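Side-chain contacts in Dye type peroxidase A (PDB 6GZW), which probably uses hydrogen peroxide at a b-type haem to oxidise dyes and related substrates, as dye-decolourising peroxidases do: residues P20-P25 against R197-P202; D107-F112 against S355-V360; G295-V300 against V334-K339. All coordinates share one frame; numbering follows the deposited sequence.

Contact 1: P20-P25 against R197-P202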
# COMPACT_ATOMS: atom_id res chain seq x y z
N PRO A 20 19.39 -9.76 5.58
CA PRO A 20 18.77 -9.13 4.41
C PRO A 20 18.01 -7.84 4.80
O PRO A 20 17.75 -7.59 5.98
CB PRO A 20 17.78 -10.21 3.93
CG PRO A 20 17.35 -10.84 5.19
CD PRO A 20 18.59 -10.91 6.05
N GLY A 21 17.73 -6.99 3.82
CA GLY A 21 17.02 -5.73 4.06
C GLY A 21 17.88 -4.51 4.37
O GLY A 21 17.36 -3.51 4.86
N ILE A 22 19.19 -4.62 4.13
CA ILE A 22 20.12 -3.54 4.36
C ILE A 22 20.68 -3.10 3.02
O ILE A 22 20.53 -1.93 2.63
CB ILE A 22 21.23 -3.94 5.35
CG1 ILE A 22 20.61 -4.42 6.67
CG2 ILE A 22 22.16 -2.75 5.65
CD1 ILE A 22 21.60 -4.97 7.67
N THR A 23 21.35 -4.02 2.32
CA THR A 23 21.88 -3.78 0.96
C THR A 23 20.98 -4.27 -0.14
O THR A 23 21.20 -3.96 -1.30
CB THR A 23 23.27 -4.47 0.76
OG1 THR A 23 23.17 -5.88 1.00
CG2 THR A 23 24.27 -3.86 1.67
N THR A 24 19.95 -5.05 0.22
CA THR A 24 18.94 -5.50 -0.70
C THR A 24 18.34 -4.32 -1.48
O THR A 24 18.13 -3.27 -0.89
CB THR A 24 17.79 -6.13 0.09
OG1 THR A 24 18.32 -7.06 1.02
CG2 THR A 24 16.80 -6.83 -0.83
N PRO A 25 18.04 -4.52 -2.77
CA PRO A 25 17.37 -3.48 -3.51
C PRO A 25 16.06 -3.09 -2.87
O PRO A 25 15.44 -3.88 -2.14
CB PRO A 25 17.10 -4.11 -4.86
CG PRO A 25 18.19 -5.11 -5.02
CD PRO A 25 18.31 -5.68 -3.64
N ARG A 197 33.26 -0.37 6.39
CA ARG A 197 33.54 0.46 7.54
C ARG A 197 32.37 1.38 7.90
O ARG A 197 32.07 1.59 9.09
CB ARG A 197 34.84 1.29 7.38
CG ARG A 197 35.13 2.16 8.61
CD ARG A 197 36.51 2.81 8.66
NE ARG A 197 36.74 3.74 7.55
CZ ARG A 197 37.36 3.45 6.40
NH1 ARG A 197 37.82 2.23 6.12
NH2 ARG A 197 37.52 4.41 5.50
N ARG A 198 31.72 1.95 6.88
CA ARG A 198 30.65 2.94 7.13
C ARG A 198 29.39 2.31 7.72
O ARG A 198 28.74 2.91 8.57
CB ARG A 198 30.30 3.68 5.86
CG ARG A 198 31.30 4.75 5.45
CD ARG A 198 31.09 5.15 4.01
NE ARG A 198 31.61 6.50 3.78
CZ ARG A 198 31.35 7.23 2.70
NH1 ARG A 198 30.64 6.76 1.69
NH2 ARG A 198 31.82 8.46 2.63
N ILE A 199 29.08 1.10 7.27
CA ILE A 199 27.76 0.52 7.43
C ILE A 199 27.71 -0.64 8.43
O ILE A 199 26.69 -0.78 9.10
CB ILE A 199 27.24 0.09 6.04
CG1 ILE A 199 27.27 1.27 5.04
CG2 ILE A 199 25.83 -0.50 6.11
CD1 ILE A 199 26.67 2.55 5.56
N PHE A 200 28.77 -1.43 8.58
CA PHE A 200 28.70 -2.64 9.42
C PHE A 200 29.70 -2.65 10.57
O PHE A 200 30.84 -2.18 10.44
CB PHE A 200 28.93 -3.89 8.57
CG PHE A 200 27.84 -4.16 7.57
CD1 PHE A 200 26.56 -4.51 7.98
CD2 PHE A 200 28.10 -4.11 6.20
CE1 PHE A 200 25.55 -4.77 7.05
CE2 PHE A 200 27.11 -4.36 5.27
CZ PHE A 200 25.83 -4.70 5.69
N VAL A 201 29.24 -3.21 11.69
CA VAL A 201 30.10 -3.47 12.83
C VAL A 201 31.08 -4.54 12.36
O VAL A 201 30.67 -5.48 11.68
CB VAL A 201 29.27 -3.96 14.05
CG1 VAL A 201 30.17 -4.36 15.24
CG2 VAL A 201 28.31 -2.89 14.55
N PRO A 202 32.39 -4.39 12.67
CA PRO A 202 33.38 -5.36 12.17
C PRO A 202 33.23 -6.80 12.73
O PRO A 202 32.55 -6.99 13.75
CB PRO A 202 34.74 -4.75 12.58
CG PRO A 202 34.45 -3.64 13.50
CD PRO A 202 33.00 -3.26 13.38
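Ile22 and Ile199 mark the closest approach of the two backbones, their CA atoms 9.2 Å apart, and the gap between an irregular loop and the last turn of helix 195-199 is bridged by side chains alone. With CG1 beside the backbone N (chi1 -56°), Ile22 sends CD1 on toward the rim of Phe200, and CD1 meets CE1 of that ring at 4.0 Å. The CG2 branch of Ile22, anti to the N, bears on both residues of the other segment, 4.2 Å from Phe200 CZ and 4.3 Å from Ile199 CG2. Phe200 is approached at its edge, near the ring plane, by Ile22 CD1 and by Thr23 CG2, the latter 4.4 Å from Phe200 CZ. One face of the ring carries Ile199 CG2, which sits over the centre, 4.1 Å above the plane. The aromatic ring also stacks with His18. No hydrogen bond crosses between the segments; within the loop, Gly21 N donates to Thr24 OG1 (2.9 Å, 161° at the hydrogen), a bond that closes the bend around Ile22 and Thr23. Phe200 is the first residue past the helix to leave helical backbone angles. The arrangement is a buried hydrophobic join between the two ferredoxin-like halves of the Dyp-type peroxidase fold, made by the segment leading into the first strand of one and a helix end belonging to the other.

Contact 2: D107-F112 against S355-V360; sequences DPLPDF and SGLFAV
Leu109 and Leu357 provide the apolar part of this contact: their CD2 methyls meet at 4.1 Å, the two side chains crossing at a slant while their CA atoms stay 7.7 Å apart. On the strand, Leu357 has CG anti to the backbone N (chi1 164°), which carries its branched end out toward the loop. Leu109 is hemmed in further by Val334 of helix 333-343 and by Arg224 of the neighbouring strand.

The remaining approaches are of methyls to oxygens. Leu357 CD2 comes within 3.4 Å of the carbonyl O of Asp107, and Leu109 CD1 lies equally close to Ser355 OG. Neither is a hydrogen bond. The buried hydroxyl of Ser355 has its polar partner elsewhere, in Arg224 NH1, so the leucine methyl covers a group that is already satisfied.

Ser355 and Leu357 both direct their CB toward the loop, with Gly356 between them, whereas Phe358 stacks on Trp127. Strand 350-360 lies between strands 83-89 and 219-228, where the two four-stranded halves of the antiparallel sheet join; at that seam of the double ferredoxin-like fold, a loop of the N-terminal half packs across a strand of the C-terminal half.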
# COMPACT_ATOMS: atom_id res chain seq x y z
N ASP A 107 22.46 4.32 22.78
CA ASP A 107 22.14 5.46 23.64
C ASP A 107 21.11 6.36 22.93
O ASP A 107 21.17 6.50 21.70
CB ASP A 107 23.37 6.31 23.98
CG ASP A 107 24.30 5.64 24.98
OD1 ASP A 107 23.96 4.59 25.56
OD2 ASP A 107 25.41 6.20 25.17
N PRO A 108 20.17 6.94 23.69
CA PRO A 108 19.05 7.66 23.04
C PRO A 108 19.51 8.75 22.08
O PRO A 108 20.49 9.45 22.35
CB PRO A 108 18.27 8.27 24.21
CG PRO A 108 19.11 8.04 25.43
CD PRO A 108 19.97 6.86 25.14
N LEU A 109 18.79 8.91 20.97
CA LEU A 109 19.08 9.97 20.02
C LEU A 109 18.87 11.31 20.70
O LEU A 109 18.10 11.39 21.67
CB LEU A 109 18.16 9.86 18.78
CG LEU A 109 18.27 8.57 17.95
CD1 LEU A 109 17.11 8.39 16.96
CD2 LEU A 109 19.59 8.51 17.22
N PRO A 110 19.54 12.38 20.22
CA PRO A 110 19.23 13.72 20.74
C PRO A 110 17.75 14.08 20.62
O PRO A 110 17.05 13.58 19.74
CB PRO A 110 20.07 14.65 19.85
CG PRO A 110 21.19 13.79 19.36
CD PRO A 110 20.62 12.42 19.21
N ASP A 111 17.28 14.94 21.52
CA ASP A 111 16.00 15.57 21.34
C ASP A 111 16.25 16.76 20.45
O ASP A 111 16.65 17.82 20.92
CB ASP A 111 15.37 15.95 22.69
CG ASP A 111 15.06 14.73 23.55
OD1 ASP A 111 14.14 13.95 23.20
OD2 ASP A 111 15.76 14.52 24.56
N PHE A 112 16.08 16.59 19.13
CA PHE A 112 16.33 17.67 18.17
C PHE A 112 15.26 18.73 18.31
O PHE A 112 14.10 18.41 18.57
CB PHE A 112 16.36 17.14 16.74
CG PHE A 112 17.39 16.08 16.51
CD1 PHE A 112 18.71 16.42 16.27
CD2 PHE A 112 17.04 14.73 16.57
CE1 PHE A 112 19.67 15.43 16.05
CE2 PHE A 112 17.99 13.75 16.34
CZ PHE A 112 19.31 14.10 16.10
N SER A 355 10.22 7.94 15.72
CA SER A 355 11.63 7.61 15.65
C SER A 355 11.90 6.26 16.28
O SER A 355 11.21 5.86 17.18
CB SER A 355 12.44 8.64 16.42
OG SER A 355 13.82 8.35 16.33
N GLY A 356 12.93 5.57 15.81
CA GLY A 356 13.37 4.32 16.46
C GLY A 356 14.84 4.14 16.14
O GLY A 356 15.29 4.53 15.07
N LEU A 357 15.58 3.61 17.10
CA LEU A 357 16.99 3.28 16.95
C LEU A 357 17.16 1.83 17.37
O LEU A 357 16.87 1.51 18.53
CB LEU A 357 17.87 4.20 17.80
CG LEU A 357 19.31 3.80 18.07
CD1 LEU A 357 20.09 3.62 16.79
CD2 LEU A 357 19.97 4.82 18.99
N PHE A 358 17.54 0.94 16.44
CA PHE A 358 17.64 -0.49 16.75
C PHE A 358 18.99 -1.10 16.36
O PHE A 358 19.60 -0.69 15.37
CB PHE A 358 16.48 -1.26 16.11
CG PHE A 358 15.12 -0.66 16.40
CD1 PHE A 358 14.49 -0.85 17.63
CD2 PHE A 358 14.48 0.12 15.44
CE1 PHE A 358 13.25 -0.29 17.88
CE2 PHE A 358 13.23 0.68 15.70
CZ PHE A 358 12.61 0.48 16.92
N ALA A 359 19.43 -2.07 17.18
CA ALA A 359 20.63 -2.85 16.91
C ALA A 359 20.26 -4.08 16.11
O ALA A 359 19.57 -4.98 16.63
CB ALA A 359 21.28 -3.27 18.22
N VAL A 360 20.73 -4.16 14.88
CA VAL A 360 20.35 -5.21 13.95
C VAL A 360 21.59 -6.10 13.80
O VAL A 360 22.55 -5.72 13.11
CB VAL A 360 19.89 -4.59 12.63
CG1 VAL A 360 19.71 -5.60 11.52
CG2 VAL A 360 18.58 -3.81 12.83

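Contact 3: G295-V300 against V334-K339. With HEM (protoporphyrin IX containing Fe), chain C.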
# COMPACT_ATOMS: atom_id res chain seq x y z
N GLY A 295 32.54 15.58 8.32
CA GLY A 295 33.69 14.85 8.82
C GLY A 295 33.63 13.35 8.57
O GLY A 295 34.09 12.57 9.38
N GLY A 296 33.05 12.94 7.43
CA GLY A 296 33.03 11.55 7.04
C GLY A 296 31.77 10.79 7.49
O GLY A 296 31.63 9.63 7.14
N ALA A 297 30.87 11.43 8.24
CA ALA A 297 29.59 10.79 8.63
C ALA A 297 28.79 10.34 7.40
O ALA A 297 28.68 11.07 6.41
CB ALA A 297 28.79 11.73 9.48
N ALA A 298 28.28 9.10 7.46
CA ALA A 298 27.69 8.48 6.29
C ALA A 298 26.70 7.43 6.73
O ALA A 298 26.74 6.96 7.86
CB ALA A 298 28.76 7.83 5.41
N MET A 299 25.79 7.11 5.82
CA MET A 299 24.76 6.11 6.10
C MET A 299 24.24 5.56 4.79
O MET A 299 24.26 6.24 3.79
CB MET A 299 23.63 6.74 6.92
CG MET A 299 22.78 7.76 6.14
SD MET A 299 22.02 9.01 7.17
CE MET A 299 23.49 9.96 7.47
N VAL A 300 23.73 4.33 4.82
CA VAL A 300 22.89 3.80 3.74
C VAL A 300 21.46 4.22 4.04
O VAL A 300 21.02 4.21 5.19
CB VAL A 300 23.04 2.28 3.58
CG1 VAL A 300 21.85 1.63 2.88
CG2 VAL A 300 24.33 1.96 2.81
N VAL A 334 23.20 10.83 13.46
CA VAL A 334 23.15 11.81 14.53
C VAL A 334 23.80 13.16 14.14
O VAL A 334 23.14 14.18 14.19
CB VAL A 334 23.66 11.25 15.86
CG1 VAL A 334 23.75 12.35 16.93
CG2 VAL A 334 22.72 10.15 16.32
N PRO A 335 25.08 13.14 13.74
CA PRO A 335 25.70 14.44 13.37
C PRO A 335 25.08 15.11 12.14
O PRO A 335 25.01 16.34 12.09
CB PRO A 335 27.17 14.08 13.13
CG PRO A 335 27.18 12.60 12.90
CD PRO A 335 26.05 12.04 13.71
N VAL A 336 24.58 14.34 11.19
CA VAL A 336 23.95 14.90 10.01
C VAL A 336 22.63 15.55 10.45
O VAL A 336 22.37 16.70 10.10
CB VAL A 336 23.75 13.86 8.90
CG1 VAL A 336 22.99 14.46 7.73
CG2 VAL A 336 25.10 13.31 8.43
N GLN A 337 21.80 14.84 11.21
CA GLN A 337 20.56 15.44 11.68
C GLN A 337 20.77 16.67 12.57
O GLN A 337 19.99 17.62 12.49
CB GLN A 337 19.63 14.40 12.36
CG GLN A 337 18.23 14.88 12.73
CD GLN A 337 17.42 15.46 11.56
OE1 GLN A 337 17.68 15.14 10.40
NE2 GLN A 337 16.43 16.29 11.87
N ARG A 338 21.84 16.68 13.38
CA ARG A 338 22.15 17.89 14.18
C ARG A 338 22.32 19.07 13.24
O ARG A 338 21.83 20.16 13.53
CB ARG A 338 23.42 17.71 14.99
CG ARG A 338 23.26 16.89 16.24
CD ARG A 338 24.53 17.02 17.08
NE ARG A 338 24.49 16.23 18.31
CZ ARG A 338 23.77 16.52 19.39
NH1 ARG A 338 22.96 17.58 19.41
NH2 ARG A 338 23.84 15.74 20.46
N LYS A 339 23.01 18.84 12.13
CA LYS A 339 23.21 19.86 11.11
C LYS A 339 21.93 20.21 10.38
O LYS A 339 21.70 21.38 10.08
CB LYS A 339 24.20 19.40 10.07
CG LYS A 339 24.49 20.46 9.02
CD LYS A 339 25.82 20.19 8.36
CE LYS A 339 26.96 20.53 9.29
NZ LYS A 339 28.21 20.02 8.69
CHA HEM C . 20.25 13.01 -0.20
CHB HEM C . 15.51 13.97 0.11
CHC HEM C . 15.75 13.29 4.91
CHD HEM C . 20.46 12.33 4.59
C1A HEM C . 18.96 13.32 -0.53
C2A HEM C . 18.52 13.66 -1.85
C3A HEM C . 17.20 13.93 -1.75
C4A HEM C . 16.81 13.77 -0.37
CMA HEM C . 16.24 14.31 -2.85
CAA HEM C . 19.37 13.73 -3.11
CBA HEM C . 19.48 12.45 -3.94
CGA HEM C . 20.27 11.41 -3.23
O1A HEM C . 21.53 11.38 -3.24
O2A HEM C . 19.67 10.52 -2.56
C1B HEM C . 15.16 13.84 1.46
C2B HEM C . 13.83 13.98 1.96
C3B HEM C . 13.86 13.80 3.31
C4B HEM C . 15.29 13.52 3.64
CMB HEM C . 12.63 14.31 1.14
CAB HEM C . 12.75 13.75 4.28
CBB HEM C . 11.51 13.42 3.98
C1C HEM C . 17.05 13.02 5.26
C2C HEM C . 17.50 12.78 6.59
C3C HEM C . 18.86 12.52 6.50
C4C HEM C . 19.21 12.57 5.10
CMC HEM C . 16.69 12.83 7.85
CAC HEM C . 19.85 12.27 7.57
CBC HEM C . 19.77 12.63 8.86
C1D HEM C . 20.72 12.39 3.21
C2D HEM C . 22.06 12.06 2.71
C3D HEM C . 22.02 12.24 1.38
C4D HEM C . 20.63 12.69 1.09
CMD HEM C . 23.25 11.56 3.52
CAD HEM C . 23.17 12.03 0.41
CBD HEM C . 24.10 13.25 0.34
CGD HEM C . 25.26 12.98 -0.57
O1D HEM C . 25.22 13.32 -1.78
O2D HEM C . 26.25 12.38 -0.10
NA HEM C . 17.93 13.49 0.38
NB HEM C . 15.98 13.60 2.49
NC HEM C . 18.09 12.95 4.39
ND HEM C . 19.92 12.85 2.24
FE HEM C . 18.02 13.24 2.36
O HOH W 1 17.57 11.32 2.18
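Met299 and Val336 meet beside the vinyl-bearing rim of the haem, the flat group here, which they approach from different sides of its plane. On the side of the iron-bound water comes Met299, its SD 3.9 Å from the vinyl carbon CAC. From the other side Val336 sets CG1 3.8 Å from the same CAC, and Gln337 brings OE1 to 3.6 Å from the methyl CMC. The water lies 2.0 Å from the iron, whose further protein ligand is probably the proximal histidine of the family. Arg186, Gly184 and Arg301 hydrogen-bond to the haem as well.

Past the rim, Met299 and Val336 reach toward each other tip to tip, CE touching CG2 at 3.8 Å. The thioether gets there by a bend at its last torsion (chi3 75°), which turns CE from the porphyrin toward the helix. Helix 333-343 belongs to the crossover between the parallel strands 316-326 and 350-360, a split beta-alpha-beta unit of the ferredoxin-like C-terminal half, and it lines the haem pocket with consecutive residues.

In Val336, CG1 anti to the backbone N (chi1 175°) points to the haem, which leaves CG2, beside the N, to face the loop, where it also rests 4.1 Å from Ala297 CB. Ala297 CB in turn abuts CG of the Pro335 ring at 3.9 Å. Farther along the helix, Lys339 NZ hydrogen-bonds OD1 of Asn294, the residue before Gly295.

Contact 3 is the one that reaches the haem itself; the other two adjoin it. Contact 1, its centre 16 Å away, meets it where Ile199 CD1 packs against Val300 N at 3.5 Å, and the Ile199 side chain stays about 10 Å from the haem. Contact 2, 14 Å off between centres, touches helix 333-343 of contact 3: Leu109 CD2 lies 3.6 Å from Val334 CG2, and Phe112 CZ packs at 3.6 Å on CG of the haem-lining Gln337. Contacts 1 and 2 do not touch. Both join the N-terminal half to the C-terminal half, whereas contact 3 lies wholly within the latter, nested along the chain inside the loop that contact 2 closes.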